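Local structure of GlcNAc-alpha-1,4-Gal-releasing endo-beta-galactosidase (Clostridium perfringens, 1UPS) at residues K178-A186 / W198-P206; Y304-V312 / T353-V361. The protein releases the disaccharide GlcNAc-alpha-1,4-Gal from glycans as an endo-beta-galactosidase, probably by hydrolysing an O-glycosidic bond as other family 16 glycoside hydrolases do. All coordinates share one frame; numbering follows the deposited sequence.

Overall arrangement
The two contacts lie in different parts of the chain and come in series: contact 1 is complete before contact 2 begins. Contact 1 pairs strands 181-187 and 199-204, a hairpin at one margin of a six-stranded antiparallel sheet in the family 16 glycoside hydrolase region, which also carries the calcium ion. Contact 2 joins the loop between strands 302-304 and 313-315 to the segment holding strand 357-359, in the C-terminal part, whose short strands are consistent with a ricin-like beta-trefoil. The centres of contacts 1 and 2 are about 35 Å apart. The nearest atoms of contacts 1 and 2 are about 21 Å apart, and the two lie on different strands and sheets. Neither joins the two parts of the chain.

Contact 1: K178-A186 / W198-P206; sequences KKDTWRIAA and WTISEDKVP
A beta hairpin, strands 181-187 and 199-204, forms this contact at the margin of a six-stranded antiparallel sheet. I184 and S201 exchange two backbone bonds (I184 N to S201 O 2.9 Å, S201 N to I184 O 3.0 Å), and A186 and T199 form a second such pair. Toward the D180 end, V205 N donates to D180 O (2.9 Å).

On the face of R183 and E202 an ion network gathers. The E202 carboxylate, with CG set between the backbone N and carbonyl carbon (chi1 53°), is shared by two cations. The extended K178 chain crosses it at about a right angle and brings K178 NZ to E202 OE2 on the syn side (2.7 Å). R183 runs alongside and sends R183 NH1 to E202 OE1 (3.0 Å); this oxygen lies in the guanidinium plane, but the donor sits above the carboxylate plane, the two planes being 67° apart. I200 CG2 covers one guanidinium face, 3.6 Å above its centre, while NE turns to E173. A water joins E202 OE1 to T181 OG1.

On the other face W182 meets F235 and Y230, and I184 meets F235 and F228, of strands 233-239 and 225-230, as expected of an outer hairpin in the beta-sandwich of family 16 glycoside hydrolases.

Contact 2: Y304-V312 / T353-V361; sequences YIEENNDKV and TGYIEHGKV
H358 and I305 slide past each other in opposite directions, the isoleucine lying over one face of the imidazole: I305 CG2 stands 4.0 Å from the ring centroid, displaced toward the rim, and I305 CD1 reaches H358 CG at 3.7 Å. A water that accepts from H358 N and donates to D310 O lies over the opposite face. With chi1 at 53°, the ring points its NE2 edge into the bend of 304-312. There H358 NE2 donates to N309 O (2.8 Å), which lies in the ring plane and is met on a lone pair, although the angle at hydrogen is only 134°; a weak second bond runs from H358 NE2 to K311 O (3.2 Å). V312 CG2 touches H358 CD2 at 3.8 Å.

K311 bends at chi2 and chi4 and crosses Y355 obliquely, laying K311 CE over one face of the Y355 ring, 3.7 Å from the centroid. K311 NZ follows at 4.9 Å from that centroid, 12° off the normal, a cation-pi contact; the phenol OH bonds to E397. Two further waters tie I356 O to D310 O and V312 N.

N309 OD1 accepts from K311 N in an Asx turn, which helps shape the bend. Because NE2 donates and ND1 bonds E345, the imidazole is fixed at both nitrogens, and the carboxylate would probably favour a protonated ring.

Contact 1: K178-A186 / W198-P206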
ATOM      1  N   LYS A 178      16.397  -8.031   3.482  1.00 11.22           N
ATOM      2  CA  LYS A 178      15.638  -7.464   4.598  1.00 11.79           C
ATOM      3  C   LYS A 178      14.478  -8.415   4.934  1.00 11.50           C
ATOM      4  O   LYS A 178      13.308  -8.135   4.659  1.00 12.07           O
ATOM      5  CB  LYS A 178      15.170  -6.045   4.257  1.00 11.18           C
ATOM      6  CG  LYS A 178      16.344  -5.079   3.976  1.00 11.87           C
ATOM      7  CD  LYS A 178      15.844  -3.694   3.493  1.00 16.26           C
ATOM      8  CE  LYS A 178      17.004  -2.782   3.084  1.00 17.71           C
ATOM      9  NZ  LYS A 178      16.554  -1.444   2.513  1.00 16.42           N
ATOM     10  N   LYS A 179      14.837  -9.563   5.505  1.00 11.03           N
ATOM     11  CA  LYS A 179      13.955 -10.744   5.493  1.00 11.68           C
ATOM     12  C   LYS A 179      12.721 -10.630   6.383  1.00 11.54           C
ATOM     13  O   LYS A 179      11.783 -11.417   6.231  1.00 12.49           O
ATOM     14  CB  LYS A 179      14.741 -12.009   5.878  1.00 12.58           C
ATOM     15  N   ASP A 180      12.694  -9.640   7.259  1.00 12.24           N
ATOM     16  CA  ASP A 180      11.522  -9.471   8.137  1.00 13.13           C
ATOM     17  C   ASP A 180      10.601  -8.319   7.720  1.00 12.55           C
ATOM     18  O   ASP A 180       9.682  -7.971   8.474  1.00 13.06           O
ATOM     19  CB  ASP A 180      11.934  -9.319   9.604  1.00 14.07           C
ATOM     20  CG  ASP A 180      12.916  -8.172   9.851  1.00 18.99           C
ATOM     21  OD1 ASP A 180      13.340  -7.455   8.903  1.00 23.23           O
ATOM     22  OD2 ASP A 180      13.333  -7.923  11.005  1.00 23.07           O
ATOM     23  N   THR A 181      10.818  -7.755   6.525  1.00 11.51           N
ATOM     24  CA  THR A 181      10.056  -6.561   6.103  1.00 11.02           C
ATOM     25  C   THR A 181       9.023  -6.836   5.023  1.00 10.77           C
ATOM     26  O   THR A 181       9.018  -7.898   4.393  1.00 10.43           O
ATOM     27  CB  THR A 181      10.994  -5.446   5.565  1.00 10.61           C
ATOM     28  OG1 THR A 181      11.646  -5.928   4.371  1.00 11.16           O
ATOM     29  CG2 THR A 181      12.130  -5.108   6.564  1.00 10.77           C
ATOM     30  N   TRP A 182       8.140  -5.852   4.840  1.00 10.13           N
ATOM     31  CA  TRP A 182       7.283  -5.761   3.665  1.00 10.21           C
ATOM     32  C   TRP A 182       7.430  -4.307   3.193  1.00 10.48           C
ATOM     33  O   TRP A 182       6.964  -3.367   3.847  1.00 11.64           O
ATOM     34  CB  TRP A 182       5.813  -6.108   4.005  1.00 10.53           C
ATOM     35  CG  TRP A 182       4.857  -5.907   2.842  1.00  9.90           C
ATOM     36  CD1 TRP A 182       5.186  -5.687   1.511  1.00  9.51           C
ATOM     37  CD2 TRP A 182       3.420  -5.906   2.896  1.00  9.95           C
ATOM     38  NE1 TRP A 182       4.041  -5.552   0.756  1.00  9.33           N
ATOM     39  CE2 TRP A 182       2.947  -5.684   1.574  1.00  9.53           C
ATOM     40  CE3 TRP A 182       2.478  -6.097   3.926  1.00  9.52           C
ATOM     41  CZ2 TRP A 182       1.582  -5.628   1.259  1.00 10.99           C
ATOM     42  CZ3 TRP A 182       1.120  -6.023   3.610  1.00 10.79           C
ATOM     43  CH2 TRP A 182       0.689  -5.806   2.283  1.00 11.30           C
ATOM     44  N   ARG A 183       8.118  -4.143   2.067  1.00 10.68           N
ATOM     45  CA  ARG A 183       8.338  -2.840   1.455  1.00 10.30           C
ATOM     46  C   ARG A 183       7.154  -2.478   0.563  1.00 10.51           C
ATOM     47  O   ARG A 183       6.760  -3.261  -0.300  1.00 11.16           O
ATOM     48  CB  ARG A 183       9.614  -2.897   0.607  1.00  9.78           C
ATOM     49  CG  ARG A 183      10.040  -1.549   0.042  1.00  9.77           C
ATOM     50  CD  ARG A 183      11.447  -1.625  -0.595  1.00 10.90           C
ATOM     51  NE  ARG A 183      11.861  -0.411  -1.302  1.00 11.36           N
ATOM     52  CZ  ARG A 183      12.846   0.402  -0.922  1.00 13.27           C
ATOM     53  NH1 ARG A 183      13.528   0.198   0.207  1.00 12.34           N
ATOM     54  NH2 ARG A 183      13.133   1.467  -1.670  1.00 13.70           N
ATOM     55  N   ILE A 184       6.617  -1.278   0.776  1.00  9.82           N
ATOM     56  CA  ILE A 184       5.464  -0.756   0.029  1.00 10.15           C
ATOM     57  C   ILE A 184       5.836   0.665  -0.403  1.00 10.35           C
ATOM     58  O   ILE A 184       6.423   1.430   0.387  1.00 10.90           O
ATOM     59  CB  ILE A 184       4.208  -0.724   0.926  1.00 10.13           C
ATOM     60  CG1 ILE A 184       3.784  -2.129   1.342  1.00  9.22           C
ATOM     61  CG2 ILE A 184       3.016  -0.055   0.190  1.00 11.22           C
ATOM     62  CD1 ILE A 184       2.856  -2.161   2.578  1.00  9.47           C
ATOM     63  N   ALA A 185       5.519   1.023  -1.649  1.00  9.88           N
ATOM     64  CA  ALA A 185       5.857   2.368  -2.148  1.00 10.35           C
ATOM     65  C   ALA A 185       4.841   2.856  -3.176  1.00 10.64           C
ATOM     66  O   ALA A 185       4.079   2.063  -3.724  1.00 10.06           O
ATOM     67  CB  ALA A 185       7.292   2.390  -2.751  1.00 10.10           C
ATOM     68  N   ALA A 186       4.817   4.168  -3.425  1.00 10.77           N
ATOM     69  CA  ALA A 186       3.919   4.722  -4.446  1.00 10.52           C
ATOM     70  C   ALA A 186       4.433   6.067  -4.929  1.00 10.54           C
ATOM     71  O   ALA A 186       5.077   6.802  -4.179  1.00 11.19           O
ATOM     72  CB  ALA A 186       2.488   4.863  -3.897  1.00 10.96           C
ATOM     73  N   TRP A 198       7.547  10.586  -3.807  1.00 13.77           N
ATOM     74  CA  TRP A 198       7.638   9.163  -3.437  1.00 13.72           C
ATOM     75  C   TRP A 198       7.270   8.995  -1.969  1.00 13.84           C
ATOM     76  O   TRP A 198       7.649   9.833  -1.131  1.00 13.35           O
ATOM     77  CB  TRP A 198       9.066   8.641  -3.642  1.00 14.09           C
ATOM     78  CG  TRP A 198       9.316   8.130  -5.004  1.00 14.74           C
ATOM     79  CD1 TRP A 198       9.980   8.766  -6.014  1.00 14.86           C
ATOM     80  CD2 TRP A 198       8.861   6.892  -5.537  1.00 14.39           C
ATOM     81  NE1 TRP A 198       9.985   7.984  -7.146  1.00 14.49           N
ATOM     82  CE2 TRP A 198       9.302   6.825  -6.879  1.00 15.29           C
ATOM     83  CE3 TRP A 198       8.128   5.815  -5.015  1.00 14.57           C
ATOM     84  CZ2 TRP A 198       9.019   5.739  -7.711  1.00 14.85           C
ATOM     85  CZ3 TRP A 198       7.847   4.722  -5.852  1.00 14.51           C
ATOM     86  CH2 TRP A 198       8.306   4.701  -7.183  1.00 15.81           C
ATOM     87  N   THR A 199       6.520   7.932  -1.655  1.00 13.19           N
ATOM     88  CA  THR A 199       6.394   7.467  -0.267  1.00 13.30           C
ATOM     89  C   THR A 199       6.855   6.016  -0.269  1.00 13.62           C
ATOM     90  O   THR A 199       6.493   5.281  -1.167  1.00 12.62           O
ATOM     91  CB  THR A 199       4.949   7.650   0.293  1.00 14.16           C
ATOM     92  OG1 THR A 199       4.903   7.225   1.673  1.00 14.05           O
ATOM     93  CG2 THR A 199       3.914   6.760  -0.432  1.00 14.09           C
ATOM     94  N   ILE A 200       7.703   5.644   0.694  1.00 12.91           N
ATOM     95  CA  ILE A 200       8.320   4.311   0.739  1.00 13.51           C
ATOM     96  C   ILE A 200       8.444   3.912   2.219  1.00 13.52           C
ATOM     97  O   ILE A 200       8.912   4.702   3.050  1.00 13.90           O
ATOM     98  CB  ILE A 200       9.751   4.318   0.137  1.00 13.57           C
ATOM     99  CG1 ILE A 200       9.804   4.889  -1.292  1.00 15.02           C
ATOM    100  CG2 ILE A 200      10.393   2.908   0.225  1.00 15.64           C
ATOM    101  CD1 ILE A 200      11.231   5.337  -1.696  1.00 17.48           C
ATOM    102  N   SER A 201       8.008   2.703   2.556  1.00 13.38           N
ATOM    103  CA  SER A 201       8.307   2.149   3.877  1.00 13.34           C
ATOM    104  C   SER A 201       8.684   0.687   3.764  1.00 13.54           C
ATOM    105  O   SER A 201       8.310   0.031   2.805  1.00 12.59           O
ATOM    106  CB  SER A 201       7.124   2.313   4.841  1.00 13.92           C
ATOM    107  OG  SER A 201       5.966   1.645   4.365  1.00 15.48           O
ATOM    108  N   GLU A 202       9.413   0.176   4.753  1.00 13.11           N
ATOM    109  CA  GLU A 202       9.648  -1.262   4.793  1.00 13.22           C
ATOM    110  C   GLU A 202       9.619  -1.686   6.250  1.00 13.51           C
ATOM    111  O   GLU A 202      10.614  -2.129   6.849  1.00 12.51           O
ATOM    112  CB  GLU A 202      10.920  -1.683   4.034  1.00 14.74           C
ATOM    113  CG  GLU A 202      12.175  -0.943   4.429  1.00 15.63           C
ATOM    114  CD  GLU A 202      13.337  -1.089   3.428  1.00 17.74           C
ATOM    115  OE1 GLU A 202      13.260  -1.813   2.375  1.00 14.88           O
ATOM    116  OE2 GLU A 202      14.353  -0.426   3.701  1.00 17.39           O
ATOM    117  N   ASP A 203       8.432  -1.543   6.808  1.00 13.27           N
ATOM    118  CA  ASP A 203       8.203  -1.913   8.194  1.00 14.22           C
ATOM    119  C   ASP A 203       8.344  -3.425   8.356  1.00 13.18           C
ATOM    120  O   ASP A 203       8.164  -4.185   7.411  1.00 12.62           O
ATOM    121  CB  ASP A 203       6.797  -1.491   8.616  1.00 14.31           C
ATOM    122  CG  ASP A 203       6.594   0.010   8.582  1.00 18.66           C
ATOM    123  OD1 ASP A 203       5.424   0.433   8.499  1.00 21.25           O
ATOM    124  OD2 ASP A 203       7.519   0.839   8.639  1.00 18.71           O
ATOM    125  N   LYS A 204       8.681  -3.849   9.569  1.00 13.41           N
ATOM    126  CA  LYS A 204       8.701  -5.263   9.916  1.00 13.12           C
ATOM    127  C   LYS A 204       7.286  -5.843   9.946  1.00 12.86           C
ATOM    128  O   LYS A 204       6.347  -5.200  10.488  1.00 12.12           O
ATOM    129  CB  LYS A 204       9.345  -5.449  11.289  1.00 14.34           C
ATOM    130  CG  LYS A 204      10.842  -5.090  11.293  1.00 17.07           C
ATOM    131  CD  LYS A 204      11.518  -5.355  12.629  1.00 23.94           C
ATOM    132  CE  LYS A 204      12.991  -4.946  12.544  1.00 27.91           C
ATOM    133  NZ  LYS A 204      13.175  -3.489  12.860  1.00 31.55           N
ATOM    134  N   VAL A 205       7.135  -7.047   9.393  1.00 11.20           N
ATOM    135  CA  VAL A 205       5.864  -7.762   9.462  1.00 12.08           C
ATOM    136  C   VAL A 205       5.572  -8.153  10.929  1.00 12.47           C
ATOM    137  O   VAL A 205       6.506  -8.378  11.732  1.00 11.84           O
ATOM    138  CB  VAL A 205       5.796  -8.995   8.505  1.00 12.22           C
ATOM    139  CG1 VAL A 205       5.961  -8.568   7.033  1.00 12.59           C
ATOM    140  CG2 VAL A 205       6.847 -10.059   8.881  1.00 11.03           C
ATOM    141  N   PRO A 206       4.295  -8.179  11.302  1.00 12.64           N
ATOM    142  CA  PRO A 206       3.929  -8.450  12.708  1.00 13.18           C
ATOM    143  C   PRO A 206       4.091  -9.905  13.140  1.00 13.83           C
ATOM    144  O   PRO A 206       4.130 -10.168  14.356  1.00 13.60           O
ATOM    145  CB  PRO A 206       2.462  -8.015  12.782  1.00 13.84           C
ATOM    146  CG  PRO A 206       1.938  -8.207  11.404  1.00 13.38           C
ATOM    147  CD  PRO A 206       3.124  -7.882  10.458  1.00 12.40           C
TER
HETATM  148  O   HOH W   1      12.574  -4.529   2.009  1.00 13.70           O
HETATM  149  O   HOH W   2       6.074  -1.038   5.132  1.00 15.65           O

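Contact 2: Y304-V312 / T353-V361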
ATOM      1  N   TYR A 304     -14.520  12.872  23.551  1.00 12.42           N
ATOM      2  CA  TYR A 304     -15.521  13.906  23.348  1.00 13.12           C
ATOM      3  C   TYR A 304     -15.023  15.264  23.825  1.00 13.85           C
ATOM      4  O   TYR A 304     -14.053  15.348  24.578  1.00 13.42           O
ATOM      5  CB  TYR A 304     -16.851  13.530  24.035  1.00 13.12           C
ATOM      6  CG  TYR A 304     -16.816  13.549  25.555  1.00 14.01           C
ATOM      7  CD1 TYR A 304     -17.287  14.658  26.268  1.00 14.14           C
ATOM      8  CD2 TYR A 304     -16.343  12.448  26.281  1.00 15.26           C
ATOM      9  CE1 TYR A 304     -17.280  14.675  27.663  1.00 15.19           C
ATOM     10  CE2 TYR A 304     -16.339  12.459  27.692  1.00 15.29           C
ATOM     11  CZ  TYR A 304     -16.799  13.574  28.365  1.00 15.61           C
ATOM     12  OH  TYR A 304     -16.794  13.608  29.748  1.00 16.23           O
ATOM     13  N   ILE A 305     -15.684  16.328  23.366  1.00 14.77           N
ATOM     14  CA  ILE A 305     -15.368  17.683  23.814  1.00 15.91           C
ATOM     15  C   ILE A 305     -16.514  18.204  24.654  1.00 17.25           C
ATOM     16  O   ILE A 305     -17.663  18.240  24.197  1.00 16.76           O
ATOM     17  CB  ILE A 305     -15.104  18.620  22.621  1.00 16.01           C
ATOM     18  CG1 ILE A 305     -13.807  18.221  21.913  1.00 16.58           C
ATOM     19  CG2 ILE A 305     -14.996  20.081  23.082  1.00 16.83           C
ATOM     20  CD1 ILE A 305     -13.507  19.061  20.676  1.00 17.52           C
ATOM     21  N   GLU A 306     -16.179  18.576  25.887  1.00 18.80           N
ATOM     22  CA  GLU A 306     -17.103  19.144  26.864  1.00 21.29           C
ATOM     23  C   GLU A 306     -17.117  20.670  26.714  1.00 21.74           C
ATOM     24  O   GLU A 306     -16.094  21.277  26.420  1.00 21.51           O
ATOM     25  CB  GLU A 306     -16.607  18.758  28.264  1.00 21.49           C
ATOM     26  CG  GLU A 306     -17.600  18.940  29.397  1.00 25.98           C
ATOM     27  CD  GLU A 306     -17.032  18.539  30.750  1.00 29.67           C
ATOM     28  OE1 GLU A 306     -17.823  18.113  31.626  1.00 32.51           O
ATOM     29  OE2 GLU A 306     -15.802  18.660  30.956  1.00 31.09           O
ATOM     30  N   GLU A 307     -18.280  21.289  26.918  1.00 23.01           N
ATOM     31  CA  GLU A 307     -18.384  22.743  26.864  1.00 24.18           C
ATOM     32  C   GLU A 307     -17.524  23.371  27.954  1.00 24.06           C
ATOM     33  O   GLU A 307     -17.431  22.837  29.067  1.00 24.22           O
ATOM     34  CB  GLU A 307     -19.846  23.178  27.032  1.00 24.75           C
ATOM     35  CG  GLU A 307     -20.527  23.556  25.731  1.00 27.99           C
ATOM     36  CD  GLU A 307     -21.982  23.938  25.933  1.00 32.16           C
ATOM     37  OE1 GLU A 307     -22.246  25.089  26.370  1.00 33.23           O
ATOM     38  OE2 GLU A 307     -22.859  23.085  25.652  1.00 34.39           O
ATOM     39  N   ASN A 308     -16.899  24.501  27.620  1.00 24.41           N
ATOM     40  CA  ASN A 308     -16.002  25.237  28.524  1.00 24.35           C
ATOM     41  C   ASN A 308     -14.859  24.416  29.124  1.00 23.75           C
ATOM     42  O   ASN A 308     -14.505  24.573  30.300  1.00 23.94           O
ATOM     43  CB  ASN A 308     -16.793  25.975  29.609  1.00 25.34           C
ATOM     44  CG  ASN A 308     -17.545  27.154  29.057  1.00 27.20           C
ATOM     45  OD1 ASN A 308     -16.943  28.123  28.580  1.00 30.97           O
ATOM     46  ND2 ASN A 308     -18.872  27.082  29.101  1.00 30.84           N
ATOM     47  N   ASN A 309     -14.299  23.533  28.298  1.00 22.09           N
ATOM     48  CA  ASN A 309     -13.164  22.705  28.668  1.00 21.16           C
ATOM     49  C   ASN A 309     -12.144  22.800  27.540  1.00 20.48           C
ATOM     50  O   ASN A 309     -12.439  22.418  26.407  1.00 19.66           O
ATOM     51  CB  ASN A 309     -13.610  21.247  28.868  1.00 20.81           C
ATOM     52  CG  ASN A 309     -12.567  20.401  29.588  1.00 21.47           C
ATOM     53  OD1 ASN A 309     -11.366  20.666  29.500  1.00 21.58           O
ATOM     54  ND2 ASN A 309     -13.027  19.367  30.306  1.00 21.61           N
ATOM     55  N   ASP A 310     -10.960  23.335  27.840  1.00 19.89           N
ATOM     56  CA  ASP A 310      -9.927  23.478  26.812  1.00 20.08           C
ATOM     57  C   ASP A 310      -9.151  22.185  26.525  1.00 18.59           C
ATOM     58  O   ASP A 310      -8.290  22.164  25.651  1.00 18.19           O
ATOM     59  CB  ASP A 310      -8.979  24.650  27.114  1.00 21.01           C
ATOM     60  CG  ASP A 310      -8.178  24.464  28.390  1.00 24.63           C
ATOM     61  OD1 ASP A 310      -7.398  25.399  28.730  1.00 29.29           O
ATOM     62  OD2 ASP A 310      -8.243  23.449  29.125  1.00 28.19           O
ATOM     63  N   LYS A 311      -9.468  21.115  27.253  1.00 17.57           N
ATOM     64  CA  LYS A 311      -8.892  19.795  26.963  1.00 16.69           C
ATOM     65  C   LYS A 311      -9.894  18.961  26.171  1.00 15.45           C
ATOM     66  O   LYS A 311     -11.075  19.327  26.082  1.00 15.83           O
ATOM     67  CB  LYS A 311      -8.537  19.073  28.269  1.00 16.95           C
ATOM     68  CG  LYS A 311      -7.603  19.883  29.160  1.00 19.91           C
ATOM     69  CD  LYS A 311      -6.279  19.181  29.415  1.00 22.53           C
ATOM     70  CE  LYS A 311      -5.264  20.117  30.057  1.00 22.96           C
ATOM     71  NZ  LYS A 311      -5.847  20.890  31.189  1.00 25.68           N
ATOM     72  N   VAL A 312      -9.436  17.841  25.614  1.00 14.24           N
ATOM     73  CA  VAL A 312     -10.345  16.855  25.020  1.00 13.63           C
ATOM     74  C   VAL A 312     -10.582  15.768  26.076  1.00 13.43           C
ATOM     75  O   VAL A 312      -9.630  15.227  26.625  1.00 13.19           O
ATOM     76  CB  VAL A 312      -9.764  16.246  23.717  1.00 13.35           C
ATOM     77  CG1 VAL A 312     -10.720  15.240  23.097  1.00 13.32           C
ATOM     78  CG2 VAL A 312      -9.440  17.360  22.722  1.00 14.63           C
ATOM     79  N   THR A 353       1.479  21.904  25.035  1.00 15.98           N
ATOM     80  CA  THR A 353       1.157  21.896  26.457  1.00 15.91           C
ATOM     81  C   THR A 353       1.250  20.511  27.109  1.00 15.91           C
ATOM     82  O   THR A 353       1.050  20.378  28.335  1.00 15.62           O
ATOM     83  CB  THR A 353      -0.275  22.412  26.663  1.00 16.35           C
ATOM     84  OG1 THR A 353      -1.210  21.446  26.145  1.00 15.06           O
ATOM     85  CG2 THR A 353      -0.534  23.676  25.838  1.00 16.09           C
ATOM     86  N   GLY A 354       1.532  19.497  26.292  1.00 15.10           N
ATOM     87  CA  GLY A 354       1.466  18.107  26.713  1.00 15.02           C
ATOM     88  C   GLY A 354       0.083  17.497  26.510  1.00 14.57           C
ATOM     89  O   GLY A 354      -0.085  16.281  26.658  1.00 14.26           O
ATOM     90  N   TYR A 355      -0.896  18.342  26.175  1.00 13.35           N
ATOM     91  CA  TYR A 355      -2.281  17.903  25.958  1.00 14.08           C
ATOM     92  C   TYR A 355      -2.774  18.259  24.572  1.00 13.52           C
ATOM     93  O   TYR A 355      -2.369  19.281  23.993  1.00 14.32           O
ATOM     94  CB  TYR A 355      -3.222  18.504  27.024  1.00 13.67           C
ATOM     95  CG  TYR A 355      -2.855  18.070  28.426  1.00 15.00           C
ATOM     96  CD1 TYR A 355      -3.356  16.875  28.965  1.00 15.02           C
ATOM     97  CD2 TYR A 355      -1.981  18.836  29.203  1.00 15.07           C
ATOM     98  CE1 TYR A 355      -2.996  16.462  30.259  1.00 16.69           C
ATOM     99  CE2 TYR A 355      -1.611  18.438  30.485  1.00 17.30           C
ATOM    100  CZ  TYR A 355      -2.118  17.251  31.012  1.00 18.57           C
ATOM    101  OH  TYR A 355      -1.751  16.863  32.293  1.00 17.86           O
ATOM    102  N   ILE A 356      -3.654  17.421  24.024  1.00 13.84           N
ATOM    103  CA  ILE A 356      -4.282  17.732  22.745  1.00 13.38           C
ATOM    104  C   ILE A 356      -5.186  18.948  22.940  1.00 13.87           C
ATOM    105  O   ILE A 356      -5.989  18.987  23.881  1.00 13.99           O
ATOM    106  CB  ILE A 356      -5.115  16.525  22.217  1.00 13.39           C
ATOM    107  CG1 ILE A 356      -4.229  15.289  22.020  1.00 14.59           C
ATOM    108  CG2 ILE A 356      -5.823  16.896  20.898  1.00 11.34           C
ATOM    109  CD1 ILE A 356      -3.169  15.447  20.912  1.00 16.06           C
ATOM    110  N   GLU A 357      -5.053  19.927  22.045  1.00 13.60           N
ATOM    111  CA  GLU A 357      -5.888  21.126  22.048  1.00 13.90           C
ATOM    112  C   GLU A 357      -6.986  20.989  20.996  1.00 14.15           C
ATOM    113  O   GLU A 357      -6.893  20.142  20.109  1.00 13.99           O
ATOM    114  CB  GLU A 357      -5.027  22.367  21.730  1.00 13.65           C
ATOM    115  CG  GLU A 357      -3.893  22.583  22.722  1.00 14.59           C
ATOM    116  CD  GLU A 357      -2.966  23.707  22.300  1.00 16.33           C
ATOM    117  OE1 GLU A 357      -3.424  24.874  22.312  1.00 15.81           O
ATOM    118  OE2 GLU A 357      -1.800  23.418  21.941  1.00 16.57           O
ATOM    119  N   HIS A 358      -8.020  21.818  21.092  1.00 15.02           N
ATOM    120  CA  HIS A 358      -9.056  21.862  20.057  1.00 15.58           C
ATOM    121  C   HIS A 358      -9.442  23.299  19.709  1.00 16.32           C
ATOM    122  O   HIS A 358      -9.770  24.091  20.595  1.00 16.47           O
ATOM    123  CB  HIS A 358     -10.312  21.064  20.456  1.00 15.56           C
ATOM    124  CG  HIS A 358     -10.877  21.434  21.794  1.00 16.59           C
ATOM    125  ND1 HIS A 358     -11.865  22.382  21.945  1.00 16.55           N
ATOM    126  CD2 HIS A 358     -10.602  20.977  23.042  1.00 16.22           C
ATOM    127  CE1 HIS A 358     -12.170  22.502  23.226  1.00 16.95           C
ATOM    128  NE2 HIS A 358     -11.419  21.662  23.915  1.00 15.96           N
ATOM    129  N   GLY A 359      -9.392  23.620  18.419  1.00 16.49           N
ATOM    130  CA  GLY A 359      -9.733  24.957  17.952  1.00 17.49           C
ATOM    131  C   GLY A 359      -9.999  25.002  16.465  1.00 17.74           C
ATOM    132  O   GLY A 359      -9.653  24.087  15.717  1.00 17.04           O
ATOM    133  N   LYS A 360     -10.609  26.094  16.019  1.00 18.54           N
ATOM    134  CA  LYS A 360     -10.802  26.299  14.597  1.00 19.43           C
ATOM    135  C   LYS A 360      -9.512  26.893  14.043  1.00 19.83           C
ATOM    136  O   LYS A 360      -9.451  28.078  13.697  1.00 20.32           O
ATOM    137  CB  LYS A 360     -12.025  27.198  14.339  1.00 19.66           C
ATOM    138  CG  LYS A 360     -13.353  26.494  14.620  1.00 21.03           C
ATOM    139  CD  LYS A 360     -14.559  27.351  14.228  1.00 24.28           C
ATOM    140  CE  LYS A 360     -15.845  26.539  14.261  1.00 25.42           C
ATOM    141  NZ  LYS A 360     -17.050  27.433  14.224  1.00 26.34           N
ATOM    142  N   VAL A 361      -8.478  26.056  13.983  1.00 19.57           N
ATOM    143  CA  VAL A 361      -7.148  26.452  13.510  1.00 18.95           C
ATOM    144  C   VAL A 361      -7.020  26.187  12.004  1.00 18.74           C
ATOM    145  O   VAL A 361      -7.773  25.383  11.456  1.00 18.77           O
ATOM    146  CB  VAL A 361      -6.021  25.711  14.285  1.00 19.50           C
ATOM    147  CG1 VAL A 361      -6.087  26.012  15.775  1.00 18.69           C
ATOM    148  CG2 VAL A 361      -6.063  24.186  14.032  1.00 17.89           C
TER
HETATM  149  O   HOH W   3      -7.970  23.682  23.286  1.00 21.49           O
HETATM  150  O   HOH W   4      -5.797  21.204  25.727  1.00 25.53           O
HETATM  151  O   HOH W   5      -6.682  17.257  25.929  1.00 17.45           O